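Tyrosine-protein phosphatase non-receptor type 18 (Homo sapiens, PDB 2OC3) removes phosphate from phosphotyrosine residues of proteins, including autophosphorylated tyrosine kinases that are known to be overexpressed in tumour tissue. Local coordinates at residues A[47-52]-A[72-77]; A[90-95]-A[107-112]; A[94-99]-A[272-277]; A[103-108]-A[229-234]; A[243-248]-A[266-271]. One frame throughout, in Å; residues are numbered along the deposited sequence. Where two conformers were deposited one is given.

The five contacts lie in the part of the catalytic domain that carries the signature loop, at varying distances from it. Interaction 4 pairs strand 103-108 with strand 229-232, which leads into Cys-233, the predicted phosphocysteine nucleophile; interaction 2 extends the sheet on the other side of strand 103-108, about 8 Å from interaction 4, centre to centre. Interaction 3 sets the loop 272-277 on strand 93-97 and shares Asn-94 and Phe-95 with interaction 2; its Arg-275 side chain lies about 4 Å from Gly-236 of the signature loop. Interaction 5, its centre about 8 Å from that of interaction 3, packs helix 238-254 on helix 264-272, Met-271 also touching Ile-96. Interaction 1, nearer the surface, joins interaction 3 through Thr-75 OG1, which bonds Gln-274 O at 2.7 Å.

Interaction 1: A[47-52]-A[72-77]; sequences DGVCST and YDQTRV
Tyr-72 opens the contact with a sulfur-aromatic interaction that ties the loop following helix 29-47 to the turn leading into strand 76-78 of the phosphatase domain. Cys-50 SG sits 4.0 Å from the centroid of the Tyr-72 ring, approaching obliquely, while Thr-52 CG2 meets the edge of the same ring near its plane. An edge-to-face contact with Trp-44 of helix 29-47 adds to the ring's surroundings. The next residue, Asp-73, works through both backbone and side chain. Its N-H bonds Ser-51 O at 2.8 Å, and its OD2 takes the Ser-51 OG hydroxyl at 2.6 Å on the anti lone pair. The same carboxylate also accepts the backbone N-H groups of Val-53 and Ala-54, and thus ties Ser-51 to the start of helix 53-56. Gln-74 completes the grip: its CG lies against Val-49 O, and the bend at the second torsion (chi2 66°) turns the amide back to Ser-51. Gln-74 OE1 accepts Ser-51 N at 3.1 Å. In return Gln-74 NE2 donates to Ser-51 OG, also at 3.1 Å, the hydroxyl lying 16° out of the amide plane.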
# COMPACT_ATOMS: atom_id res chain seq x y z
N ASP A 47 -1.51 18.93 -16.36
CA ASP A 47 -2.75 19.45 -16.96
C ASP A 47 -4.05 18.98 -16.35
O ASP A 47 -5.12 19.52 -16.65
CB ASP A 47 -2.79 19.06 -18.41
CG ASP A 47 -1.75 19.76 -19.24
OD1 ASP A 47 -1.17 20.79 -18.81
OD2 ASP A 47 -1.54 19.27 -20.36
N GLY A 48 -3.97 17.96 -15.52
CA GLY A 48 -5.15 17.37 -14.89
C GLY A 48 -5.49 18.00 -13.56
O GLY A 48 -4.85 18.92 -13.09
N VAL A 49 -6.54 17.45 -12.95
CA VAL A 49 -6.95 17.92 -11.61
C VAL A 49 -6.02 17.21 -10.63
O VAL A 49 -6.22 16.04 -10.27
CB VAL A 49 -8.42 17.63 -11.35
CG1 VAL A 49 -8.84 18.15 -9.95
CG2 VAL A 49 -9.31 18.28 -12.47
N CYS A 50 -4.99 17.93 -10.20
CA CYS A 50 -3.90 17.36 -9.43
C CYS A 50 -3.26 18.44 -8.61
O CYS A 50 -2.76 19.45 -9.15
CB CYS A 50 -2.88 16.73 -10.35
SG CYS A 50 -1.46 16.05 -9.44
N SER A 51 -3.38 18.32 -7.29
CA SER A 51 -2.76 19.30 -6.38
C SER A 51 -2.29 18.66 -5.07
O SER A 51 -2.64 17.54 -4.77
CB SER A 51 -3.73 20.45 -6.10
OG SER A 51 -4.94 20.03 -5.50
N THR A 52 -1.43 19.38 -4.35
CA THR A 52 -0.81 18.91 -3.12
C THR A 52 -0.87 20.01 -2.03
O THR A 52 0.09 20.19 -1.25
CB THR A 52 0.63 18.43 -3.38
OG1 THR A 52 1.39 19.51 -3.98
CG2 THR A 52 0.65 17.23 -4.32
N TYR A 72 -1.90 13.43 -3.20
CA TYR A 72 -2.73 14.30 -4.04
C TYR A 72 -3.97 14.63 -3.26
O TYR A 72 -4.58 13.77 -2.63
CB TYR A 72 -3.14 13.57 -5.30
CG TYR A 72 -1.97 13.19 -6.20
CD1 TYR A 72 -0.93 14.09 -6.40
CD2 TYR A 72 -1.91 11.95 -6.86
CE1 TYR A 72 0.14 13.80 -7.22
CE2 TYR A 72 -0.80 11.67 -7.72
CZ TYR A 72 0.19 12.62 -7.88
OH TYR A 72 1.35 12.41 -8.67
N ASP A 73 -4.37 15.89 -3.26
CA ASP A 73 -5.59 16.30 -2.55
C ASP A 73 -6.82 15.53 -3.00
O ASP A 73 -7.75 15.34 -2.23
CB ASP A 73 -5.86 17.78 -2.82
CG ASP A 73 -4.77 18.72 -2.26
OD1 ASP A 73 -4.38 18.54 -1.07
OD2 ASP A 73 -4.32 19.65 -2.98
N GLN A 74 -6.87 15.18 -4.28
CA GLN A 74 -8.09 14.65 -4.88
C GLN A 74 -8.56 13.31 -4.30
O GLN A 74 -9.74 12.96 -4.39
CB GLN A 74 -7.90 14.51 -6.39
CG GLN A 74 -7.80 15.83 -7.14
CD GLN A 74 -6.60 16.65 -6.82
OE1 GLN A 74 -5.49 16.15 -6.60
NE2 GLN A 74 -6.81 18.00 -6.84
N THR A 75 -7.62 12.55 -3.76
CA THR A 75 -7.85 11.19 -3.28
C THR A 75 -7.27 11.04 -1.86
O THR A 75 -7.18 9.92 -1.36
CB THR A 75 -7.14 10.18 -4.20
OG1 THR A 75 -5.75 10.51 -4.23
CG2 THR A 75 -7.75 10.16 -5.61
N ARG A 76 -6.85 12.12 -1.18
CA ARG A 76 -6.20 11.96 0.11
C ARG A 76 -7.14 11.41 1.16
O ARG A 76 -8.34 11.64 1.14
CB ARG A 76 -5.55 13.26 0.63
CG ARG A 76 -6.50 14.31 1.11
CD ARG A 76 -5.73 15.51 1.62
NE ARG A 76 -6.57 16.51 2.27
CZ ARG A 76 -6.70 16.71 3.58
NH1 ARG A 76 -7.50 17.70 4.01
NH2 ARG A 76 -6.05 15.97 4.48
N VAL A 77 -6.57 10.70 2.13
CA VAL A 77 -7.32 10.18 3.27
C VAL A 77 -7.56 11.33 4.23
O VAL A 77 -6.62 11.93 4.72
CB VAL A 77 -6.50 9.07 3.97
CG1 VAL A 77 -7.20 8.67 5.27
CG2 VAL A 77 -6.33 7.88 3.07

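Interaction 2: A[90-95]-A[107-112]; sequences YINGNF and ATQGPL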
# COMPACT_ATOMS: atom_id res chain seq x y z
N TYR A 90 -5.01 15.32 8.66
CA TYR A 90 -3.97 15.05 7.69
C TYR A 90 -3.16 13.77 7.99
O TYR A 90 -2.67 13.55 9.08
CB TYR A 90 -2.99 16.21 7.54
CG TYR A 90 -1.96 15.92 6.50
CD1 TYR A 90 -2.23 16.09 5.14
CD2 TYR A 90 -0.75 15.39 6.85
CE1 TYR A 90 -1.31 15.81 4.16
CE2 TYR A 90 0.24 15.12 5.85
CZ TYR A 90 -0.06 15.32 4.51
OH TYR A 90 0.81 15.07 3.48
N ILE A 91 -3.04 12.95 6.94
CA ILE A 91 -2.04 11.86 6.89
C ILE A 91 -1.52 11.76 5.48
O ILE A 91 -2.22 12.03 4.50
CB ILE A 91 -2.61 10.49 7.39
CG1 ILE A 91 -1.45 9.48 7.57
CG2 ILE A 91 -3.66 9.96 6.46
CD1 ILE A 91 -1.78 8.28 8.44
N ASN A 92 -0.24 11.41 5.35
CA ASN A 92 0.31 11.18 4.03
C ASN A 92 -0.17 9.83 3.52
O ASN A 92 0.45 8.79 3.77
CB ASN A 92 1.84 11.31 4.01
CG ASN A 92 2.38 11.38 2.61
OD1 ASN A 92 1.97 10.62 1.75
ND2 ASN A 92 3.34 12.28 2.39
N GLY A 93 -1.32 9.85 2.86
CA GLY A 93 -1.93 8.63 2.34
C GLY A 93 -3.05 8.98 1.39
O GLY A 93 -3.65 10.06 1.46
N ASN A 94 -3.32 8.05 0.48
CA ASN A 94 -4.35 8.21 -0.55
C ASN A 94 -5.17 6.94 -0.69
O ASN A 94 -4.64 5.83 -0.58
CB ASN A 94 -3.75 8.53 -1.92
CG ASN A 94 -3.07 9.86 -1.95
OD1 ASN A 94 -1.88 9.97 -1.68
ND2 ASN A 94 -3.83 10.91 -2.27
N PHE A 95 -6.46 7.09 -0.98
CA PHE A 95 -7.28 5.98 -1.39
C PHE A 95 -6.99 5.60 -2.82
O PHE A 95 -6.76 6.50 -3.67
CB PHE A 95 -8.76 6.34 -1.26
CG PHE A 95 -9.26 6.40 0.16
CD1 PHE A 95 -9.46 5.25 0.87
CD2 PHE A 95 -9.55 7.61 0.79
CE1 PHE A 95 -9.96 5.26 2.18
CE2 PHE A 95 -10.04 7.60 2.15
CZ PHE A 95 -10.22 6.44 2.79
N ALA A 107 -3.17 3.55 0.41
CA ALA A 107 -1.71 3.55 0.17
C ALA A 107 -1.13 4.67 1.00
O ALA A 107 -1.48 5.82 0.83
CB ALA A 107 -1.43 3.78 -1.31
N THR A 108 -0.26 4.35 1.94
CA THR A 108 0.25 5.36 2.84
C THR A 108 1.75 5.15 3.07
O THR A 108 2.33 4.15 2.62
CB THR A 108 -0.59 5.38 4.16
OG1 THR A 108 -0.29 6.52 5.01
CG2 THR A 108 -0.40 4.10 5.01
N GLN A 109 2.38 6.13 3.73
CA GLN A 109 3.82 6.00 4.02
C GLN A 109 4.06 5.19 5.30
O GLN A 109 3.19 4.99 6.14
CB GLN A 109 4.41 7.40 4.19
CG GLN A 109 4.02 8.12 5.46
CD GLN A 109 4.62 9.51 5.61
OE1 GLN A 109 5.14 10.11 4.68
NE2 GLN A 109 4.47 10.03 6.83
N GLY A 110 5.32 4.79 5.51
CA GLY A 110 5.70 4.19 6.79
C GLY A 110 5.68 5.29 7.84
O GLY A 110 6.31 6.34 7.66
N PRO A 111 4.92 5.09 8.94
CA PRO A 111 4.77 6.18 9.89
C PRO A 111 6.07 6.63 10.56
O PRO A 111 7.02 5.83 10.72
CB PRO A 111 3.77 5.62 10.90
CG PRO A 111 3.86 4.18 10.76
CD PRO A 111 4.14 3.91 9.33
N LEU A 112 6.10 7.91 10.92
CA LEU A 112 7.19 8.52 11.66
C LEU A 112 6.88 8.45 13.15
O LEU A 112 5.74 8.19 13.54
CB LEU A 112 7.27 10.00 11.24
CG LEU A 112 7.63 10.24 9.77
CD1 LEU A 112 7.17 11.63 9.34
CD2 LEU A 112 9.10 10.14 9.54
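Gly-93 and Thr-108 lie with their CA atoms only 4.0 Å apart, as a non-hydrogen-bonded pair of the antiparallel hairpin formed by strands 93-97 and 103-108. This is the tight side of a contact whose touching residues are all buried. Gly-93 has no side chain, and its CA comes 3.2 Å from Ala-107 O. The neighbouring hydrogen-bonded pair, Asn-94 with Ala-107, closes with two backbone bonds of 2.9 Å each, Asn-94 N to Ala-107 O and Ala-107 N to Asn-94 O. At Asn-92, centre of an inverse gamma turn, the chain turns a corner away from the hairpin, and its carbonyl oxygen takes two donors. One is Thr-108 OG1 at 2.7 Å, which lies 39° above the carbonyl plane; the threonine reaches it with OG1 opposite its own backbone N (chi1 -170°). The other, Gln-109 N at 3.3 Å, arrives nearly along the C=O axis. Packing is looser round the corner itself. Ile-91 CG1 stays 4.1 Å from Thr-108 OG1, and the Asn-92 and Gln-109 amides stack with planes 19° apart, Gln-109 OE1 standing 3.6 Å from Asn-92 CB. Neither amide bonds the other: Gln-109 is held by Lys-63 O and Arg-65 N, in the KNRY sequence of the phosphotyrosine-recognition loop, Asn-92 OD1 by Arg-275, and Asn-92 ND2 by Val-69 O and Asn-64 OD1. The polar chemistry of the corner is therefore shared between one carbonyl oxygen that accepts two hydrogen bonds and two stacked amides, which connect the hairpin to loops that border the catalytic site.

Interaction 3: A[94-99]-A[272-277]; sequences NFIRGV and RKQRPA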
# COMPACT_ATOMS: atom_id res chain seq x y z
N ASN A 94 -3.32 8.05 0.48
CA ASN A 94 -4.35 8.21 -0.55
C ASN A 94 -5.17 6.94 -0.69
O ASN A 94 -4.64 5.83 -0.58
CB ASN A 94 -3.75 8.53 -1.92
CG ASN A 94 -3.07 9.86 -1.95
OD1 ASN A 94 -1.88 9.97 -1.68
ND2 ASN A 94 -3.83 10.91 -2.27
N PHE A 95 -6.46 7.09 -0.98
CA PHE A 95 -7.28 5.98 -1.39
C PHE A 95 -6.99 5.60 -2.82
O PHE A 95 -6.76 6.50 -3.67
CB PHE A 95 -8.76 6.34 -1.26
CG PHE A 95 -9.26 6.40 0.16
CD1 PHE A 95 -9.46 5.25 0.87
CD2 PHE A 95 -9.55 7.61 0.79
CE1 PHE A 95 -9.96 5.26 2.18
CE2 PHE A 95 -10.04 7.60 2.15
CZ PHE A 95 -10.22 6.44 2.79
N ILE A 96 -7.09 4.30 -3.11
CA ILE A 96 -7.00 3.73 -4.45
C ILE A 96 -8.26 2.87 -4.66
O ILE A 96 -8.64 2.08 -3.80
CB ILE A 96 -5.73 2.93 -4.69
CG1 ILE A 96 -4.48 3.82 -4.47
CG2 ILE A 96 -5.74 2.34 -6.11
CD1 ILE A 96 -3.11 3.07 -4.65
N ARG A 97 -8.93 3.10 -5.80
CA ARG A 97 -10.12 2.34 -6.17
C ARG A 97 -9.79 0.91 -6.59
O ARG A 97 -8.76 0.66 -7.22
CB ARG A 97 -10.79 3.02 -7.36
CG ARG A 97 -11.39 4.35 -7.04
CD ARG A 97 -12.10 4.94 -8.25
NE ARG A 97 -11.14 5.50 -9.20
CZ ARG A 97 -10.62 6.73 -9.14
NH1 ARG A 97 -10.94 7.57 -8.16
NH2 ARG A 97 -9.76 7.11 -10.06
N GLY A 98 -10.67 -0.02 -6.23
CA GLY A 98 -10.53 -1.41 -6.60
C GLY A 98 -11.40 -1.79 -7.78
O GLY A 98 -11.99 -0.94 -8.48
N VAL A 99 -11.46 -3.09 -8.00
CA VAL A 99 -12.09 -3.61 -9.23
C VAL A 99 -13.58 -3.30 -9.27
O VAL A 99 -14.15 -3.25 -10.35
CB VAL A 99 -11.85 -5.12 -9.40
CG1 VAL A 99 -10.35 -5.38 -9.53
CG2 VAL A 99 -12.48 -5.90 -8.30
N ARG A 272 -1.36 5.57 -10.74
CA ARG A 272 -0.52 6.79 -10.65
C ARG A 272 -1.31 8.10 -10.49
O ARG A 272 -0.75 9.12 -10.03
CB ARG A 272 0.34 6.94 -11.91
CG ARG A 272 1.53 6.07 -11.92
CD ARG A 272 2.69 6.73 -11.23
NE ARG A 272 3.93 6.03 -11.54
CZ ARG A 272 4.96 6.53 -12.21
NH1 ARG A 272 4.95 7.75 -12.74
NH2 ARG A 272 6.01 5.77 -12.36
N LYS A 273 -2.58 8.12 -10.90
CA LYS A 273 -3.45 9.29 -10.77
C LYS A 273 -4.13 9.32 -9.41
O LYS A 273 -4.88 10.23 -9.15
CB LYS A 273 -4.50 9.31 -11.88
CG LYS A 273 -3.81 9.45 -13.24
CD LYS A 273 -4.78 9.52 -14.41
CE LYS A 273 -4.01 9.58 -15.73
NZ LYS A 273 -4.96 9.55 -16.88
N GLN A 274 -3.86 8.32 -8.56
CA GLN A 274 -4.47 8.22 -7.23
C GLN A 274 -3.49 8.28 -6.05
O GLN A 274 -3.76 8.87 -5.02
CB GLN A 274 -5.29 6.93 -7.14
CG GLN A 274 -6.47 6.95 -8.15
CD GLN A 274 -7.17 5.61 -8.19
OE1 GLN A 274 -8.02 5.35 -7.38
NE2 GLN A 274 -6.80 4.77 -9.13
N ARG A 275 -2.30 7.69 -6.25
CA ARG A 275 -1.17 7.78 -5.31
C ARG A 275 0.08 8.14 -6.09
O ARG A 275 0.38 7.52 -7.10
CB ARG A 275 -0.98 6.44 -4.62
CG ARG A 275 0.17 6.39 -3.59
CD ARG A 275 -0.11 7.16 -2.31
NE ARG A 275 1.10 7.25 -1.47
CZ ARG A 275 1.28 8.13 -0.49
NH1 ARG A 275 0.42 9.11 -0.24
NH2 ARG A 275 2.39 8.10 0.23
N PRO A 276 0.80 9.20 -5.68
CA PRO A 276 1.99 9.61 -6.40
C PRO A 276 2.99 8.45 -6.59
O PRO A 276 3.20 7.69 -5.66
CB PRO A 276 2.62 10.66 -5.47
CG PRO A 276 1.63 11.02 -4.51
CD PRO A 276 0.52 10.05 -4.51
N ALA A 277 3.51 8.35 -7.80
CA ALA A 277 4.59 7.42 -8.14
C ALA A 277 4.27 5.96 -7.88
O ALA A 277 5.18 5.14 -7.68
CB ALA A 277 5.87 7.82 -7.41
O HOH W 1 -9.04 7.00 -5.33
O HOH W 2 -7.67 2.02 -9.40
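Gln-274 contributes the largest buried surface and lies across strand 93-97 with its chain extended beyond CG. From there its amide reaches the backbone of the strand: OE1 accepts Arg-97 N at 2.9 Å, in a nearly straight bond of 172°. A water bridges that oxygen to Phe-95 O, and a second water bridges Gln-274 NE2 to Arg-97 O. In the conformer described, the Arg-97 guanidinium stacks on the glutamine amide, with planes 5° apart and OE1 3.4 Å above the centre of the guanidinium. Asn-94, next in buried area, sets its CB 3.1 Å from Gln-274 O and points OD1 at Arg-275. The latter's chain bends at its second torsion (chi2 72°) and crosses the asparagine at about a right angle. Arg-275 NH1 then donates to Asn-94 OD1 at 2.8 Å, in the plane of both the carbonyl and the guanidinium. It also bonds Asn-92 OD1 through NH1 and, from NE and NH2, Gly-236 O and Ala-235 O of the signature loop, which by similarity binds substrate. With all its nitrogens engaged, the arginine is fixed in rotation; the oxygens round it probably stabilise its positive charge, and strand 93-97 is thereby coupled directly to the signature loop.

Interaction 4: A[103-108]-A[229-234]; sequences LAYIAT and LCVHCS
Leu-229 begins a parallel ladder with Tyr-105, in the central sheet of the tyrosine phosphatase fold, where strand 229-232 runs into the HCSAGCGRT signature and its predicted phosphocysteine nucleophile, Cys-233. Four backbone bonds join the strands. Leu-229 N finds Ala-104 O at 3.0 Å, within a classic beta bulge in which Ala-104 and Tyr-105 both face Ile-96. Ile-106 uses both its backbone groups: its N-H goes to Leu-229 O, and its oxygen receives Val-231 N at 2.8 Å in an almost straight bond of 177°. Thr-108 N then reaches Val-231 O at 3.1 Å. On one face of the sheet Tyr-105 CE1 packs 4.0 Å from Leu-229 CD1, the two side chains pointing the same way, and the tyrosine hydroxyl is bonded to Asp-247. On the other face Thr-108 CG2 touches Cys-230 SG. Buried Thr-108 O has no hydrogen-bond partner in the model, and His-232 CB presses to 3.0 Å from it. The imidazole itself is held at both nitrogens: NE2 meets Tyr-148 OH, and with His-232 CG between the backbone N and carbonyl carbon (chi1 76°), ND1 donates to Cys-233 O at 3.0 Å, in the ring plane and on a lone pair of that oxygen.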
# COMPACT_ATOMS: atom_id res chain seq x y z
N LEU A 103 -13.51 2.10 -2.65
CA LEU A 103 -12.19 2.46 -2.09
C LEU A 103 -11.54 1.24 -1.43
O LEU A 103 -11.71 0.99 -0.24
CB LEU A 103 -12.36 3.60 -1.10
CG LEU A 103 -13.02 4.86 -1.66
CD1 LEU A 103 -13.24 5.87 -0.53
CD2 LEU A 103 -12.20 5.43 -2.79
N ALA A 104 -10.79 0.50 -2.23
CA ALA A 104 -10.34 -0.83 -1.90
C ALA A 104 -8.98 -0.87 -1.23
O ALA A 104 -8.66 -1.84 -0.52
CB ALA A 104 -10.33 -1.70 -3.15
N TYR A 105 -8.18 0.18 -1.42
CA TYR A 105 -6.85 0.28 -0.81
C TYR A 105 -6.67 1.63 -0.20
O TYR A 105 -7.11 2.66 -0.73
CB TYR A 105 -5.75 0.09 -1.85
CG TYR A 105 -6.00 -1.08 -2.77
CD1 TYR A 105 -5.69 -2.37 -2.37
CD2 TYR A 105 -6.60 -0.90 -4.01
CE1 TYR A 105 -5.98 -3.45 -3.18
CE2 TYR A 105 -6.88 -1.97 -4.85
CZ TYR A 105 -6.59 -3.25 -4.43
OH TYR A 105 -6.92 -4.31 -5.29
N ILE A 106 -5.89 1.66 0.88
CA ILE A 106 -5.30 2.90 1.38
C ILE A 106 -3.82 2.73 1.23
O ILE A 106 -3.28 1.78 1.83
CB ILE A 106 -5.61 3.17 2.85
CG1 ILE A 106 -7.10 3.45 2.98
CG2 ILE A 106 -4.75 4.41 3.32
CD1 ILE A 106 -7.62 3.60 4.37
N ALA A 107 -3.17 3.55 0.41
CA ALA A 107 -1.71 3.55 0.17
C ALA A 107 -1.13 4.67 1.00
O ALA A 107 -1.48 5.82 0.83
CB ALA A 107 -1.43 3.78 -1.31
N THR A 108 -0.26 4.35 1.94
CA THR A 108 0.25 5.36 2.84
C THR A 108 1.75 5.15 3.07
O THR A 108 2.33 4.15 2.62
CB THR A 108 -0.59 5.38 4.16
OG1 THR A 108 -0.29 6.52 5.01
CG2 THR A 108 -0.40 4.10 5.01
N LEU A 229 -7.84 -2.52 2.32
CA LEU A 229 -6.53 -3.01 2.72
C LEU A 229 -5.66 -1.79 2.95
O LEU A 229 -5.70 -0.84 2.17
CB LEU A 229 -5.90 -3.87 1.63
CG LEU A 229 -6.57 -5.19 1.26
CD1 LEU A 229 -5.89 -5.81 0.08
CD2 LEU A 229 -6.50 -6.16 2.41
N CYS A 230 -4.84 -1.81 3.99
CA CYS A 230 -3.87 -0.73 4.26
C CYS A 230 -2.51 -1.22 3.77
O CYS A 230 -2.00 -2.22 4.26
CB CYS A 230 -3.82 -0.44 5.74
SG CYS A 230 -2.62 0.89 6.10
N VAL A 231 -1.95 -0.55 2.77
CA VAL A 231 -0.71 -0.97 2.11
C VAL A 231 0.30 0.13 2.26
O VAL A 231 -0.00 1.30 1.98
CB VAL A 231 -0.94 -1.33 0.62
CG1 VAL A 231 0.33 -1.94 0.02
CG2 VAL A 231 -2.17 -2.30 0.43
N HIS A 232 1.51 -0.19 2.66
CA HIS A 232 2.53 0.83 2.80
C HIS A 232 3.91 0.27 2.61
O HIS A 232 4.12 -0.92 2.73
CB HIS A 232 2.46 1.57 4.14
CG HIS A 232 3.01 0.79 5.30
ND1 HIS A 232 4.33 0.86 5.71
CD2 HIS A 232 2.39 -0.04 6.18
CE1 HIS A 232 4.49 0.08 6.78
NE2 HIS A 232 3.32 -0.45 7.10
N CYS A 233 4.85 1.15 2.26
CA CYS A 233 6.26 0.84 2.24
C CYS A 233 6.89 1.97 3.03
O CYS A 233 6.39 2.30 4.11
CB CYS A 233 6.75 0.58 0.85
SG CYS A 233 6.40 1.84 -0.40
N SER A 234 8.03 2.50 2.60
CA SER A 234 8.56 3.67 3.29
C SER A 234 7.86 4.95 2.77
O SER A 234 7.26 5.65 3.54
CB SER A 234 10.07 3.75 3.13
OG SER A 234 10.63 4.85 3.83

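Interaction 5: A[243-248]-A[266-271]; sequences LCTVDY and DVVLKM
Thr-245 has OG1 beside its backbone N (chi1 -59°), which sends CG2 out toward Val-267 and Val-268; three residues on, Tyr-248 has its ring carbon CG anti to the backbone N (chi1 -175°), so that its ring reaches Val-267 as well. These rotations turn the side chains toward helix 264-272; the axes of segments 243-248 and 266-271 approach to 10.5 Å, with an angle of 132° between their directions. Val-267 is shared between the two partners. Its CG1 lies 3.8 Å from Thr-245 CG2 and 3.9 Å from Tyr-248 CD2, and its CG2 branch rests against CE2 of the same ring; the valine meets the tyrosine obliquely. Val-268 adds a wider contact, its CG2 standing 4.2 Å from Thr-245 CG2 across side chains that cross at about a right angle. One turn further on, Met-271, in the conformer described, folds at its second and third side-chain torsions. That curl carries CE to 3.7 Å from Cys-244 CB and 3.3 Å from Thr-245 OG1, with SD farther from the hydroxyl. The threonine hydroxyl is hydrogen-bonded to Gly-241 O of its own helix. Leu-288 of helix 282-296 touches both Thr-245 and Val-268, and Val-99 covers part of Tyr-248. No hydrogen bond crosses between the segments, so helix 238-254, which begins within the signature loop, is held to helix 264-272 here mainly by apolar packing of methyl, thioether and ring groups, consistent with dispersion and hydrophobic burial.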
# COMPACT_ATOMS: atom_id res chain seq x y z
N LEU A 243 2.19 -3.90 -4.95
CA LEU A 243 1.26 -4.74 -4.20
C LEU A 243 -0.19 -4.47 -4.57
O LEU A 243 -0.98 -5.41 -4.74
CB LEU A 243 1.42 -4.58 -2.70
CG LEU A 243 2.65 -5.24 -2.08
CD1 LEU A 243 2.76 -4.97 -0.62
CD2 LEU A 243 2.67 -6.77 -2.29
N CYS A 244 -0.57 -3.19 -4.65
CA CYS A 244 -1.97 -2.85 -4.96
C CYS A 244 -2.32 -3.33 -6.35
O CYS A 244 -3.45 -3.84 -6.59
CB CYS A 244 -2.25 -1.36 -4.85
SG CYS A 244 -2.13 -0.74 -3.12
N THR A 245 -1.40 -3.20 -7.29
CA THR A 245 -1.69 -3.60 -8.67
C THR A 245 -1.81 -5.13 -8.76
O THR A 245 -2.70 -5.65 -9.46
CB THR A 245 -0.62 -3.10 -9.65
OG1 THR A 245 -0.55 -1.67 -9.58
CG2 THR A 245 -0.97 -3.53 -11.08
N VAL A 246 -0.93 -5.86 -8.07
CA VAL A 246 -0.99 -7.31 -8.11
C VAL A 246 -2.35 -7.78 -7.55
O VAL A 246 -3.03 -8.66 -8.11
CB VAL A 246 0.18 -7.93 -7.31
CG1 VAL A 246 -0.03 -9.46 -7.07
CG2 VAL A 246 1.50 -7.63 -8.00
N ASP A 247 -2.77 -7.17 -6.45
CA ASP A 247 -4.04 -7.56 -5.86
C ASP A 247 -5.19 -7.20 -6.77
O ASP A 247 -6.13 -7.99 -6.90
CB ASP A 247 -4.29 -6.89 -4.52
CG ASP A 247 -5.62 -7.30 -3.93
OD1 ASP A 247 -5.67 -8.42 -3.38
OD2 ASP A 247 -6.58 -6.53 -4.01
N TYR A 248 -5.18 -5.99 -7.34
CA TYR A 248 -6.23 -5.57 -8.28
C TYR A 248 -6.37 -6.59 -9.44
O TYR A 248 -7.49 -7.05 -9.77
CB TYR A 248 -5.90 -4.17 -8.80
CG TYR A 248 -6.93 -3.53 -9.70
CD1 TYR A 248 -7.78 -2.54 -9.21
CD2 TYR A 248 -6.98 -3.83 -11.06
CE1 TYR A 248 -8.70 -1.91 -10.04
CE2 TYR A 248 -7.90 -3.20 -11.89
CZ TYR A 248 -8.76 -2.26 -11.36
OH TYR A 248 -9.67 -1.59 -12.16
N ASP A 266 -2.76 0.33 -18.49
CA ASP A 266 -3.87 1.17 -18.09
C ASP A 266 -4.11 1.10 -16.58
O ASP A 266 -4.47 2.10 -15.96
CB ASP A 266 -5.15 0.75 -18.81
CG ASP A 266 -5.15 1.07 -20.30
OD1 ASP A 266 -4.30 1.87 -20.76
OD2 ASP A 266 -6.02 0.53 -21.02
N VAL A 267 -3.89 -0.08 -16.00
CA VAL A 267 -4.07 -0.25 -14.54
C VAL A 267 -3.05 0.60 -13.78
O VAL A 267 -3.41 1.34 -12.88
CB VAL A 267 -3.96 -1.73 -14.11
CG1 VAL A 267 -4.01 -1.86 -12.58
CG2 VAL A 267 -5.08 -2.58 -14.78
N VAL A 268 -1.78 0.49 -14.17
CA VAL A 268 -0.73 1.24 -13.50
C VAL A 268 -0.92 2.76 -13.69
O VAL A 268 -0.80 3.52 -12.74
CB VAL A 268 0.64 0.79 -13.96
CG1 VAL A 268 1.75 1.70 -13.35
CG2 VAL A 268 0.86 -0.72 -13.56
N LEU A 269 -1.25 3.18 -14.92
CA LEU A 269 -1.48 4.61 -15.14
C LEU A 269 -2.60 5.11 -14.25
O LEU A 269 -2.50 6.18 -13.64
CB LEU A 269 -1.83 4.90 -16.60
CG LEU A 269 -1.96 6.37 -16.99
CD1 LEU A 269 -0.74 7.18 -16.52
CD2 LEU A 269 -2.17 6.44 -18.51
N LYS A 270 -3.68 4.36 -14.17
CA LYS A 270 -4.79 4.76 -13.28
C LYS A 270 -4.38 4.87 -11.80
O LYS A 270 -4.80 5.78 -11.11
CB LYS A 270 -5.99 3.83 -13.46
CG LYS A 270 -6.74 3.96 -14.78
CD LYS A 270 -8.14 3.32 -14.71
N MET A 271 -3.55 3.94 -11.32
CA MET A 271 -2.99 3.95 -9.98
C MET A 271 -2.17 5.23 -9.73
O MET A 271 -2.25 5.87 -8.68
CB MET A 271 -2.11 2.70 -9.80
CG MET A 271 -2.88 1.35 -9.82
SD MET A 271 -3.05 0.62 -8.19
CE MET A 271 -1.39 0.92 -7.66